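Local coordinates for protein AlyGC (Glaciecola chathamensis, PDB 5GKD) that probably degrades the uronic acid polysaccharide alginate as a calcium-binding lyase of polysaccharide lyase family 6, at residues N65-A69 with E89-R95; Y11-L15 with F34-A40; V109-S115 with H139-N145; A1-K6 with G21-A27. One frame throughout, in Å; residues are numbered along the deposited sequence.

Contact 1: residues N65-A69 with E89-R95; sequences NLRLA and EVIAFRR. With PO4 (phosphate ion), chain I; PO4 (phosphate ion), chain G.
L66 and L68 pack against I91 and F93 on the buried side of a parallel strand pair, while R67 and R95 carry the solvent side. The backbones are joined tightly: L66 N donates to V90 O at 2.7 Å, A92 N to L66 O, and L68 N to A92 O. I91 CG2 lies 4.2 Å from L66 CD2, and L68 CD2 meets F93 CE2 obliquely at 4.3 Å.

The more open side is polar. The R67 chain bends at chi3 (-65°), and NH1 of R67 donates both to R95 O at 3.1 Å and to a phosphate oxygen, O3, at 2.8 Å. R67 NH2 takes O1 of the same ion, while the extended R95 brings NE to O3 and NH2 to O2. One phosphate, probably from the crystallisation liquor, thus bridges the two arginines; R94 binds a second. R95 NH1 also forms a salt bridge with E39.

Strands 65-69 and 89-92 belong to successive coils of the parallel beta-helix, with strand 35-41 on the other flank of 65-69. Behind them, L66 and L68 rest on V75 of strand 73-81, and I91 touches V109 and I111 of strand 105-112.

Contact 2: residues Y11-L15 with F34-A40; sequences YDQAL and FEVLFEA
Y11 projects from helix 8-17 to strand 35-41, where its hydroxyl donates to L37 O at 2.7 Å. The donor stands above the carbonyl plane, 54° out of it, so the bond does not follow a lone pair. Y11 CG is anti to the backbone N (chi1 165°), which carries the ring off the helix and lets its OH end meet the strand. The face of this ring receives the edge of F34 in a T-shaped stack: F34 CZ is 4.0 Å from Y11 CG, and the planes stand 84° apart. V36 fills the angle between the two aromatics, with CG2 over the centre of the F34 ring and CG1 3.8 Å from Y11 OH. F38 turns an edge toward the same hydroxyl.

One helical turn later, L15 extends its two methyls along the strand. CD1 of L15 sits 3.9 Å from F38 CD1, in an oblique approach, and 4.1 Å from A40 CB; L15 CD2 lies 3.7 Å from L37 O. A phenylalanine in place of Y11 lacks the hydroxyl and would probably leave L37 O without this partner and the ring less firmly placed against the strand.

Helix and strand run nearly parallel, their axes 10.0 Å apart, too far for backbone pairing. The N-terminal helix packs over the first coil of the parallel beta-helix, consistent with a cap on its end. The chemistry is that of an apolar cover with one polar fastening: leucine and aromatic carbons fill the gap, while a lone tyrosine hydroxyl reaches through them to a main-chain carbonyl.

Contact 3: residues V109-S115 with H139-N145; sequences VVIDNFS and HLVGKRN
N113 and S115 meet R144, and H139 lies beside V110, where strand 105-112 and the loop after it run along strand 134-141 and its own loop; S115, N113 and H139 bury the most surface here. H139 begins the pairing: its N donates to V109 O and its O accepts I111 N at 2.8 Å. CB of H139 lies 3.9 Å from V110 CG2, and the H139 ring also meets Y170 and Y427 edge-to-face. On the other face of the pair, I111 CG1 touches L140 CD2 at 3.6 Å.

N113 takes over as the strands end. Its backbone N continues the pairing by donating to V141 O, and the two ends of its amide have different partners. ND2 of N113 points almost straight at D112 OD1 (2.9 Å, 176° at the hydrogen) in its own amide plane. N113 OD1 accepts R144 NH1 at 2.7 Å in the carbonyl plane, but this bond is bent (134° at the hydrogen) and tilted from the guanidinium plane, and the placing of the R144 side chain is less certain. D112 uses its other oxygen, OD2, for Y427. With an alanine at N113, the R144 guanidinium would probably lose this acceptor and D112 OD1 its amide partner. G142 suits the site, since a CB would collide with N113 ND2.

S115 closes the far end: OG, anti to the carbonyl carbon (chi1 -65°), accepts R144 N at 3.1 Å.

Parallel strands in register, followed by loops that also stack on one another, mark successive coils of the right-handed parallel beta-helix of the pectate-lyase-like clan.

Contact 4: residues A1-K6 with G21-A27; sequences ADLLVK and GDDIILA
G21 O and A1 N share a water, weakly held at G21, which also donates to D2 OD1. D22 then adds a salt bridge: A1 N lies 2.6 Å from D22 OD1, on the anti side of the carboxylate and 23° out of its plane. D23 starts the parallel pairing, its N donating to A1 O and its O accepting L3 N at 2.8 Å. Its carboxylate runs beside that of D2, D23 OD2 standing 4.2 Å from D2 OD1; a second water joins this pair, weakly at D23, and R51 forms a salt bridge with D23.

I24 faces the helix side, where its CG2 meets V5 CG2 at 4.2 Å. I25 turns back to the face of D2 and L4: CD1 of I25 lies 3.8 Å from D2 CB, and its CG2 touches L4 CD2. I25 N donates almost straight to L3 O, from above the carbonyl plane, and I25 O accepts V5 N. L26 sends CD2 to within 3.8 Å of V5 CG2. A27 finishes the run, its N bonded to V5 O and its CB 3.7 Å from L4 CD2; K6 CG also packs against A27 CB.

These parallel strands stand at the N-terminal end of the beta-helix, with helix 8-17, between them in the chain, packed on L3, V5 and I24. Main-chain bonds run throughout; charge and water add to them at the A1 end, where R51 and the bridging water probably ease carboxylate repulsion, and apolar packing along the rest.

From the N terminus, contact 4 closes first, bringing strand 23-26 back beside strand 2-5 after helix 8-17. Contact 2 starts from that helix before contact 4 is complete and ends on strand 35-41, so these two cross; A14 and L15 of the helix also pack on V5, L3 and I24. Contact 1 follows in series, closing the chain between strands 65-69 and 89-92, and shares the edge between strands 35-41 and 65-69, with R67 bonded to V36 and F38. Contact 3, also in series, closes the chain between strands 105-112 and 134-141; its F114 packs on V90 of contact 1. Together the four tie the helical N-terminal cover to the first coils of the parallel beta-helix.

Contact 1: residues N65-A69 with E89-R95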
# COMPACT_ATOMS: atom_id res chain seq x y z
N ASN A 65 -12.04 -24.25 -4.27
CA ASN A 65 -13.40 -23.72 -4.36
C ASN A 65 -14.30 -24.85 -4.85
O ASN A 65 -13.85 -25.99 -5.04
CB ASN A 65 -13.47 -22.47 -5.24
CG ASN A 65 -13.10 -22.74 -6.70
OD1 ASN A 65 -13.14 -23.87 -7.17
ND2 ASN A 65 -12.75 -21.69 -7.42
N LEU A 66 -15.58 -24.55 -5.03
CA LEU A 66 -16.57 -25.56 -5.40
C LEU A 66 -17.61 -24.95 -6.33
O LEU A 66 -18.14 -23.87 -6.06
CB LEU A 66 -17.25 -26.14 -4.16
CG LEU A 66 -18.51 -27.00 -4.36
CD1 LEU A 66 -18.22 -28.24 -5.18
CD2 LEU A 66 -19.12 -27.38 -3.02
N ARG A 67 -17.87 -25.64 -7.43
CA ARG A 67 -18.93 -25.26 -8.36
C ARG A 67 -19.84 -26.46 -8.56
O ARG A 67 -19.36 -27.57 -8.76
CB ARG A 67 -18.37 -24.77 -9.69
CG ARG A 67 -17.72 -23.38 -9.61
CD ARG A 67 -17.09 -22.97 -10.92
NE ARG A 67 -15.97 -23.83 -11.29
CZ ARG A 67 -15.49 -23.98 -12.52
NH1 ARG A 67 -16.04 -23.33 -13.55
NH2 ARG A 67 -14.47 -24.80 -12.73
N LEU A 68 -21.15 -26.23 -8.46
CA LEU A 68 -22.16 -27.23 -8.80
C LEU A 68 -22.77 -26.89 -10.15
O LEU A 68 -23.04 -25.72 -10.43
CB LEU A 68 -23.27 -27.29 -7.75
CG LEU A 68 -22.96 -27.88 -6.39
CD1 LEU A 68 -22.21 -26.87 -5.52
CD2 LEU A 68 -24.23 -28.37 -5.67
N ALA A 69 -22.99 -27.90 -10.98
CA ALA A 69 -23.60 -27.67 -12.29
C ALA A 69 -24.43 -28.88 -12.69
O ALA A 69 -23.96 -30.01 -12.53
CB ALA A 69 -22.51 -27.39 -13.34
N GLU A 89 -15.93 -16.67 -6.06
CA GLU A 89 -16.78 -17.31 -5.06
C GLU A 89 -16.11 -18.59 -4.57
O GLU A 89 -15.44 -19.28 -5.32
CB GLU A 89 -18.16 -17.70 -5.61
CG GLU A 89 -18.81 -16.70 -6.53
CD GLU A 89 -18.30 -16.73 -7.95
OE1 GLU A 89 -17.88 -17.82 -8.42
OE2 GLU A 89 -18.31 -15.66 -8.58
N VAL A 90 -16.36 -18.92 -3.30
CA VAL A 90 -15.93 -20.21 -2.77
C VAL A 90 -16.85 -21.32 -3.23
O VAL A 90 -16.39 -22.35 -3.74
CB VAL A 90 -15.86 -20.15 -1.24
CG1 VAL A 90 -15.33 -21.47 -0.70
CG2 VAL A 90 -14.99 -18.99 -0.81
N ILE A 91 -18.16 -21.15 -3.02
CA ILE A 91 -19.19 -22.12 -3.40
C ILE A 91 -20.17 -21.43 -4.34
O ILE A 91 -20.81 -20.45 -3.96
CB ILE A 91 -19.94 -22.67 -2.19
CG1 ILE A 91 -19.00 -23.33 -1.20
CG2 ILE A 91 -21.03 -23.65 -2.65
CD1 ILE A 91 -19.73 -23.84 0.01
N ALA A 92 -20.32 -21.96 -5.55
CA ALA A 92 -21.25 -21.40 -6.53
C ALA A 92 -22.14 -22.49 -7.09
O ALA A 92 -21.66 -23.57 -7.46
CB ALA A 92 -20.50 -20.72 -7.67
N PHE A 93 -23.44 -22.19 -7.18
CA PHE A 93 -24.41 -23.10 -7.77
C PHE A 93 -24.47 -22.94 -9.28
O PHE A 93 -25.55 -22.83 -9.88
CB PHE A 93 -25.78 -22.87 -7.13
CG PHE A 93 -25.92 -23.45 -5.75
CD1 PHE A 93 -25.39 -22.79 -4.65
CD2 PHE A 93 -26.63 -24.62 -5.55
CE1 PHE A 93 -25.54 -23.31 -3.38
CE2 PHE A 93 -26.78 -25.14 -4.28
CZ PHE A 93 -26.23 -24.49 -3.20
N ARG A 94 -23.31 -22.90 -9.91
CA ARG A 94 -23.19 -22.87 -11.36
C ARG A 94 -21.76 -23.23 -11.73
O ARG A 94 -20.84 -23.10 -10.93
CB ARG A 94 -23.54 -21.48 -11.93
CG ARG A 94 -22.44 -20.48 -11.73
CD ARG A 94 -22.76 -19.09 -12.23
NE ARG A 94 -21.62 -18.22 -11.99
CZ ARG A 94 -21.49 -16.99 -12.47
NH1 ARG A 94 -20.40 -16.30 -12.19
NH2 ARG A 94 -22.44 -16.44 -13.22
N ARG A 95 -21.61 -23.70 -12.97
CA ARG A 95 -20.29 -23.71 -13.60
C ARG A 95 -19.90 -22.31 -14.06
O ARG A 95 -18.79 -21.85 -13.78
CB ARG A 95 -20.28 -24.68 -14.79
CG ARG A 95 -18.96 -24.66 -15.55
CD ARG A 95 -18.93 -25.70 -16.65
NE ARG A 95 -17.60 -25.79 -17.24
CZ ARG A 95 -17.17 -26.80 -17.98
NH1 ARG A 95 -17.96 -27.84 -18.24
NH2 ARG A 95 -15.93 -26.78 -18.46
P PO4 I . -14.10 -24.30 -16.47
O1 PO4 I . -13.38 -24.75 -15.23
O2 PO4 I . -14.00 -25.36 -17.54
O3 PO4 I . -15.57 -24.03 -16.20
O4 PO4 I . -13.45 -23.03 -16.96
P PO4 G . -21.55 -12.86 -11.75
O1 PO4 G . -22.84 -13.58 -11.41
O2 PO4 G . -20.80 -13.55 -12.87
O3 PO4 G . -20.71 -12.80 -10.50
O4 PO4 G . -21.86 -11.45 -12.22
O HOH W 1 -16.81 -21.48 -6.71

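Contact 2: residues Y11-L15 with F34-A40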
# COMPACT_ATOMS: atom_id res chain seq x y z
N TYR A 11 -10.85 -38.11 -8.73
CA TYR A 11 -12.14 -37.44 -8.69
C TYR A 11 -12.70 -37.25 -10.10
O TYR A 11 -13.87 -37.55 -10.35
CB TYR A 11 -12.03 -36.10 -7.98
CG TYR A 11 -13.24 -35.24 -8.25
CD1 TYR A 11 -14.39 -35.38 -7.49
CD2 TYR A 11 -13.24 -34.32 -9.28
CE1 TYR A 11 -15.50 -34.60 -7.73
CE2 TYR A 11 -14.34 -33.56 -9.54
CZ TYR A 11 -15.47 -33.70 -8.76
OH TYR A 11 -16.55 -32.92 -9.05
N ASP A 12 -11.89 -36.74 -11.02
CA ASP A 12 -12.35 -36.57 -12.40
C ASP A 12 -12.90 -37.88 -12.95
O ASP A 12 -13.95 -37.89 -13.61
CB ASP A 12 -11.21 -36.09 -13.31
CG ASP A 12 -10.77 -34.66 -13.01
OD1 ASP A 12 -11.58 -33.86 -12.48
OD2 ASP A 12 -9.62 -34.33 -13.33
N GLN A 13 -12.20 -38.98 -12.70
CA GLN A 13 -12.60 -40.25 -13.29
C GLN A 13 -13.85 -40.79 -12.62
O GLN A 13 -14.73 -41.34 -13.30
CB GLN A 13 -11.45 -41.26 -13.22
CG GLN A 13 -10.30 -40.92 -14.19
CD GLN A 13 -8.88 -41.02 -13.56
OE1 GLN A 13 -8.60 -41.86 -12.71
NE2 GLN A 13 -8.00 -40.14 -14.00
N ALA A 14 -13.97 -40.63 -11.31
CA ALA A 14 -15.21 -41.03 -10.65
C ALA A 14 -16.40 -40.22 -11.16
O ALA A 14 -17.47 -40.78 -11.40
CB ALA A 14 -15.08 -40.88 -9.13
N LEU A 15 -16.22 -38.90 -11.33
CA LEU A 15 -17.31 -38.06 -11.81
C LEU A 15 -17.80 -38.52 -13.18
O LEU A 15 -19.00 -38.50 -13.46
CB LEU A 15 -16.88 -36.60 -11.88
CG LEU A 15 -17.95 -35.59 -12.31
CD1 LEU A 15 -19.03 -35.49 -11.26
CD2 LEU A 15 -17.38 -34.21 -12.62
N PHE A 34 -7.61 -27.26 -4.63
CA PHE A 34 -8.56 -28.13 -5.31
C PHE A 34 -9.77 -27.30 -5.73
O PHE A 34 -10.66 -27.03 -4.92
CB PHE A 34 -8.97 -29.28 -4.40
CG PHE A 34 -9.72 -30.38 -5.10
CD1 PHE A 34 -9.76 -30.45 -6.49
CD2 PHE A 34 -10.40 -31.35 -4.37
CE1 PHE A 34 -10.44 -31.47 -7.12
CE2 PHE A 34 -11.09 -32.36 -5.02
CZ PHE A 34 -11.11 -32.41 -6.39
N GLU A 35 -9.83 -26.94 -7.01
CA GLU A 35 -10.99 -26.27 -7.60
C GLU A 35 -11.97 -27.33 -8.07
O GLU A 35 -11.81 -27.91 -9.15
CB GLU A 35 -10.57 -25.36 -8.75
CG GLU A 35 -9.74 -24.18 -8.33
CD GLU A 35 -9.33 -23.28 -9.48
OE1 GLU A 35 -10.19 -22.55 -10.03
OE2 GLU A 35 -8.14 -23.28 -9.83
N VAL A 36 -13.00 -27.59 -7.27
CA VAL A 36 -13.93 -28.69 -7.50
C VAL A 36 -15.02 -28.21 -8.45
O VAL A 36 -15.71 -27.23 -8.17
CB VAL A 36 -14.55 -29.18 -6.18
CG1 VAL A 36 -15.55 -30.29 -6.46
CG2 VAL A 36 -13.46 -29.63 -5.21
N LEU A 37 -15.18 -28.91 -9.57
CA LEU A 37 -16.32 -28.70 -10.46
C LEU A 37 -17.15 -29.97 -10.39
O LEU A 37 -16.76 -31.01 -10.93
CB LEU A 37 -15.89 -28.39 -11.89
CG LEU A 37 -17.01 -28.31 -12.95
CD1 LEU A 37 -18.08 -27.33 -12.52
CD2 LEU A 37 -16.46 -27.93 -14.33
N PHE A 38 -18.28 -29.89 -9.69
CA PHE A 38 -19.20 -31.00 -9.47
C PHE A 38 -20.33 -30.82 -10.48
O PHE A 38 -21.33 -30.17 -10.21
CB PHE A 38 -19.72 -31.01 -8.04
CG PHE A 38 -20.53 -32.23 -7.69
CD1 PHE A 38 -20.17 -33.47 -8.18
CD2 PHE A 38 -21.61 -32.13 -6.87
CE1 PHE A 38 -20.91 -34.58 -7.84
CE2 PHE A 38 -22.35 -33.25 -6.52
CZ PHE A 38 -22.01 -34.46 -7.00
N GLU A 39 -20.15 -31.41 -11.65
CA GLU A 39 -21.07 -31.24 -12.77
C GLU A 39 -21.56 -32.62 -13.17
O GLU A 39 -20.79 -33.42 -13.71
CB GLU A 39 -20.39 -30.53 -13.95
CG GLU A 39 -21.25 -30.50 -15.20
CD GLU A 39 -20.74 -29.53 -16.23
OE1 GLU A 39 -21.57 -28.95 -16.96
OE2 GLU A 39 -19.51 -29.35 -16.32
N ALA A 40 -22.83 -32.87 -12.87
CA ALA A 40 -23.44 -34.17 -13.05
C ALA A 40 -24.95 -33.98 -13.09
O ALA A 40 -25.47 -32.88 -12.88
CB ALA A 40 -23.03 -35.13 -11.93

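Contact 3: residues V109-S115 with H139-N145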
# COMPACT_ATOMS: atom_id res chain seq x y z
N VAL A 109 -21.52 -28.20 5.27
CA VAL A 109 -20.16 -27.80 4.96
C VAL A 109 -19.81 -26.54 5.74
O VAL A 109 -20.64 -25.66 6.00
CB VAL A 109 -19.87 -27.64 3.45
CG1 VAL A 109 -20.93 -28.24 2.58
CG2 VAL A 109 -19.49 -26.23 3.06
N VAL A 110 -18.54 -26.49 6.14
CA VAL A 110 -17.97 -25.44 6.95
C VAL A 110 -17.10 -24.58 6.05
O VAL A 110 -16.30 -25.10 5.26
CB VAL A 110 -17.13 -26.02 8.10
CG1 VAL A 110 -16.43 -24.92 8.86
CG2 VAL A 110 -17.98 -26.88 9.03
N ILE A 111 -17.22 -23.26 6.18
CA ILE A 111 -16.22 -22.34 5.68
C ILE A 111 -15.74 -21.51 6.87
O ILE A 111 -16.53 -20.77 7.47
CB ILE A 111 -16.75 -21.43 4.57
CG1 ILE A 111 -17.35 -22.28 3.43
CG2 ILE A 111 -15.62 -20.51 4.09
CD1 ILE A 111 -17.87 -21.46 2.25
N ASP A 112 -14.46 -21.64 7.20
CA ASP A 112 -13.90 -21.11 8.44
C ASP A 112 -12.71 -20.22 8.10
O ASP A 112 -11.62 -20.73 7.78
CB ASP A 112 -13.50 -22.25 9.37
CG ASP A 112 -12.98 -21.77 10.70
OD1 ASP A 112 -12.81 -20.56 10.88
OD2 ASP A 112 -12.73 -22.62 11.57
N ASN A 113 -12.92 -18.92 8.14
CA ASN A 113 -11.85 -17.95 7.98
C ASN A 113 -11.07 -18.17 6.68
O ASN A 113 -9.85 -18.01 6.63
CB ASN A 113 -10.92 -17.96 9.19
CG ASN A 113 -11.45 -17.10 10.31
OD1 ASN A 113 -11.21 -15.90 10.34
ND2 ASN A 113 -12.24 -17.70 11.20
N PHE A 114 -11.79 -18.53 5.63
CA PHE A 114 -11.28 -18.74 4.27
C PHE A 114 -11.19 -17.42 3.50
O PHE A 114 -11.71 -17.28 2.39
CB PHE A 114 -12.21 -19.72 3.56
CG PHE A 114 -11.58 -20.52 2.47
CD1 PHE A 114 -10.65 -21.51 2.78
CD2 PHE A 114 -11.97 -20.36 1.16
CE1 PHE A 114 -10.10 -22.29 1.78
CE2 PHE A 114 -11.44 -21.14 0.15
CZ PHE A 114 -10.49 -22.10 0.45
N SER A 115 -10.54 -16.42 4.10
CA SER A 115 -10.63 -15.05 3.61
C SER A 115 -9.48 -14.70 2.69
O SER A 115 -8.34 -15.11 2.92
CB SER A 115 -10.62 -14.04 4.77
OG SER A 115 -11.76 -14.20 5.56
N HIS A 139 -22.05 -23.90 8.07
CA HIS A 139 -21.34 -23.21 9.15
C HIS A 139 -20.32 -22.27 8.51
O HIS A 139 -19.26 -22.72 8.05
CB HIS A 139 -20.69 -24.24 10.07
CG HIS A 139 -19.85 -23.69 11.17
ND1 HIS A 139 -19.94 -24.16 12.47
CD2 HIS A 139 -18.86 -22.77 11.18
CE1 HIS A 139 -19.06 -23.53 13.23
NE2 HIS A 139 -18.39 -22.68 12.46
N LEU A 140 -20.65 -20.97 8.47
CA LEU A 140 -19.82 -19.95 7.83
C LEU A 140 -19.38 -18.94 8.88
O LEU A 140 -20.20 -18.19 9.41
CB LEU A 140 -20.58 -19.24 6.72
CG LEU A 140 -21.31 -20.18 5.78
CD1 LEU A 140 -22.06 -19.40 4.71
CD2 LEU A 140 -20.29 -21.12 5.15
N VAL A 141 -18.07 -18.86 9.12
CA VAL A 141 -17.56 -17.97 10.15
C VAL A 141 -16.29 -17.28 9.67
O VAL A 141 -15.45 -17.87 8.98
CB VAL A 141 -17.31 -18.75 11.46
CG1 VAL A 141 -16.28 -19.85 11.24
CG2 VAL A 141 -16.90 -17.80 12.55
N GLY A 142 -16.17 -16.00 10.01
CA GLY A 142 -14.91 -15.31 9.90
C GLY A 142 -14.58 -14.66 8.57
O GLY A 142 -13.40 -14.49 8.29
N LYS A 143 -15.55 -14.28 7.75
CA LYS A 143 -15.20 -13.58 6.52
C LYS A 143 -14.74 -12.16 6.85
O LYS A 143 -15.49 -11.39 7.46
CB LYS A 143 -16.37 -13.55 5.55
CG LYS A 143 -16.01 -12.94 4.19
CD LYS A 143 -17.13 -13.16 3.18
CE LYS A 143 -16.64 -12.95 1.72
NZ LYS A 143 -16.22 -11.55 1.37
N ARG A 144 -13.51 -11.82 6.47
CA ARG A 144 -12.93 -10.55 6.88
C ARG A 144 -12.89 -9.51 5.77
O ARG A 144 -12.62 -8.34 6.05
CB ARG A 144 -11.49 -10.72 7.40
CG ARG A 144 -11.12 -12.08 7.92
CD ARG A 144 -11.75 -12.46 9.26
NE ARG A 144 -11.19 -11.79 10.40
CZ ARG A 144 -11.03 -12.35 11.60
NH1 ARG A 144 -11.34 -13.62 11.83
NH2 ARG A 144 -10.54 -11.62 12.56
N ASN A 145 -13.16 -9.89 4.54
CA ASN A 145 -12.93 -9.03 3.40
C ASN A 145 -14.25 -8.57 2.81
O ASN A 145 -15.31 -9.12 3.10
CB ASN A 145 -12.11 -9.76 2.34
CG ASN A 145 -12.86 -10.88 1.71
OD1 ASN A 145 -13.45 -11.71 2.41
ND2 ASN A 145 -12.87 -10.93 0.37

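Contact 4: residues A1-K6 with G21-A27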
# COMPACT_ATOMS: atom_id res chain seq x y z
N ALA A 1 -23.88 -46.42 -5.61
CA ALA A 1 -22.60 -47.03 -5.26
C ALA A 1 -21.60 -45.97 -4.78
O ALA A 1 -21.65 -44.83 -5.23
CB ALA A 1 -22.04 -47.79 -6.45
N ASP A 2 -20.69 -46.36 -3.88
CA ASP A 2 -19.72 -45.45 -3.29
C ASP A 2 -18.41 -45.49 -4.07
O ASP A 2 -17.88 -46.57 -4.31
CB ASP A 2 -19.45 -45.80 -1.82
CG ASP A 2 -20.63 -45.50 -0.92
OD1 ASP A 2 -21.58 -44.85 -1.39
OD2 ASP A 2 -20.59 -45.91 0.25
N LEU A 3 -17.90 -44.32 -4.43
CA LEU A 3 -16.72 -44.13 -5.27
C LEU A 3 -15.68 -43.31 -4.48
O LEU A 3 -15.65 -42.08 -4.56
CB LEU A 3 -17.10 -43.44 -6.59
CG LEU A 3 -17.92 -44.16 -7.69
CD1 LEU A 3 -19.21 -44.74 -7.18
CD2 LEU A 3 -18.26 -43.21 -8.83
N LEU A 4 -14.85 -44.01 -3.72
CA LEU A 4 -13.79 -43.38 -2.95
C LEU A 4 -12.69 -42.88 -3.88
O LEU A 4 -12.22 -43.63 -4.74
CB LEU A 4 -13.22 -44.38 -1.95
CG LEU A 4 -12.68 -43.99 -0.56
CD1 LEU A 4 -11.47 -44.84 -0.19
CD2 LEU A 4 -12.39 -42.51 -0.43
N VAL A 5 -12.28 -41.62 -3.71
CA VAL A 5 -11.22 -41.03 -4.54
C VAL A 5 -10.22 -40.32 -3.64
O VAL A 5 -10.57 -39.75 -2.61
CB VAL A 5 -11.80 -40.06 -5.59
CG1 VAL A 5 -12.69 -40.82 -6.55
CG2 VAL A 5 -12.55 -38.90 -4.93
N LYS A 6 -8.95 -40.36 -4.04
CA LYS A 6 -7.88 -39.81 -3.21
C LYS A 6 -7.05 -38.75 -3.92
O LYS A 6 -6.11 -38.24 -3.31
CB LYS A 6 -6.96 -40.94 -2.72
CG LYS A 6 -7.65 -41.98 -1.84
CD LYS A 6 -6.74 -43.13 -1.46
CE LYS A 6 -7.49 -44.17 -0.61
NZ LYS A 6 -6.63 -45.36 -0.34
N GLY A 21 -27.77 -41.92 -7.84
CA GLY A 21 -27.65 -42.78 -6.68
C GLY A 21 -26.23 -43.01 -6.19
O GLY A 21 -26.06 -43.55 -5.10
N ASP A 22 -25.22 -42.63 -6.96
CA ASP A 22 -23.85 -42.84 -6.51
C ASP A 22 -23.37 -41.69 -5.63
O ASP A 22 -23.84 -40.55 -5.75
CB ASP A 22 -22.91 -43.00 -7.70
CG ASP A 22 -23.16 -44.28 -8.49
OD1 ASP A 22 -23.74 -45.25 -7.96
OD2 ASP A 22 -22.76 -44.30 -9.66
N ASP A 23 -22.44 -42.01 -4.73
CA ASP A 23 -21.73 -41.06 -3.88
C ASP A 23 -20.26 -41.04 -4.28
O ASP A 23 -19.60 -42.08 -4.28
CB ASP A 23 -21.84 -41.42 -2.40
CG ASP A 23 -23.25 -41.30 -1.86
OD1 ASP A 23 -24.20 -41.38 -2.66
OD2 ASP A 23 -23.40 -41.12 -0.63
N ILE A 24 -19.75 -39.86 -4.63
CA ILE A 24 -18.32 -39.65 -4.80
C ILE A 24 -17.78 -39.20 -3.46
O ILE A 24 -18.26 -38.22 -2.88
CB ILE A 24 -18.04 -38.62 -5.90
CG1 ILE A 24 -18.65 -39.09 -7.22
CG2 ILE A 24 -16.54 -38.35 -6.01
CD1 ILE A 24 -18.54 -38.11 -8.34
N ILE A 25 -16.80 -39.92 -2.93
CA ILE A 25 -16.33 -39.74 -1.56
C ILE A 25 -14.89 -39.23 -1.60
O ILE A 25 -13.97 -39.95 -2.02
CB ILE A 25 -16.44 -41.04 -0.75
CG1 ILE A 25 -17.88 -41.52 -0.70
CG2 ILE A 25 -15.90 -40.83 0.64
CD1 ILE A 25 -18.04 -42.82 0.09
N LEU A 26 -14.68 -38.00 -1.15
CA LEU A 26 -13.34 -37.47 -0.98
C LEU A 26 -12.72 -38.07 0.28
O LEU A 26 -13.25 -37.90 1.38
CB LEU A 26 -13.34 -35.94 -0.87
CG LEU A 26 -13.93 -35.11 -2.01
CD1 LEU A 26 -13.68 -33.61 -1.74
CD2 LEU A 26 -13.39 -35.56 -3.37
N ALA A 27 -11.61 -38.79 0.10
CA ALA A 27 -10.92 -39.44 1.20
C ALA A 27 -10.43 -38.42 2.23
O ALA A 27 -10.04 -37.30 1.89
CB ALA A 27 -9.72 -40.24 0.66
O HOH W 2 -24.07 -45.11 -2.78
O HOH W 3 -23.05 -43.68 0.48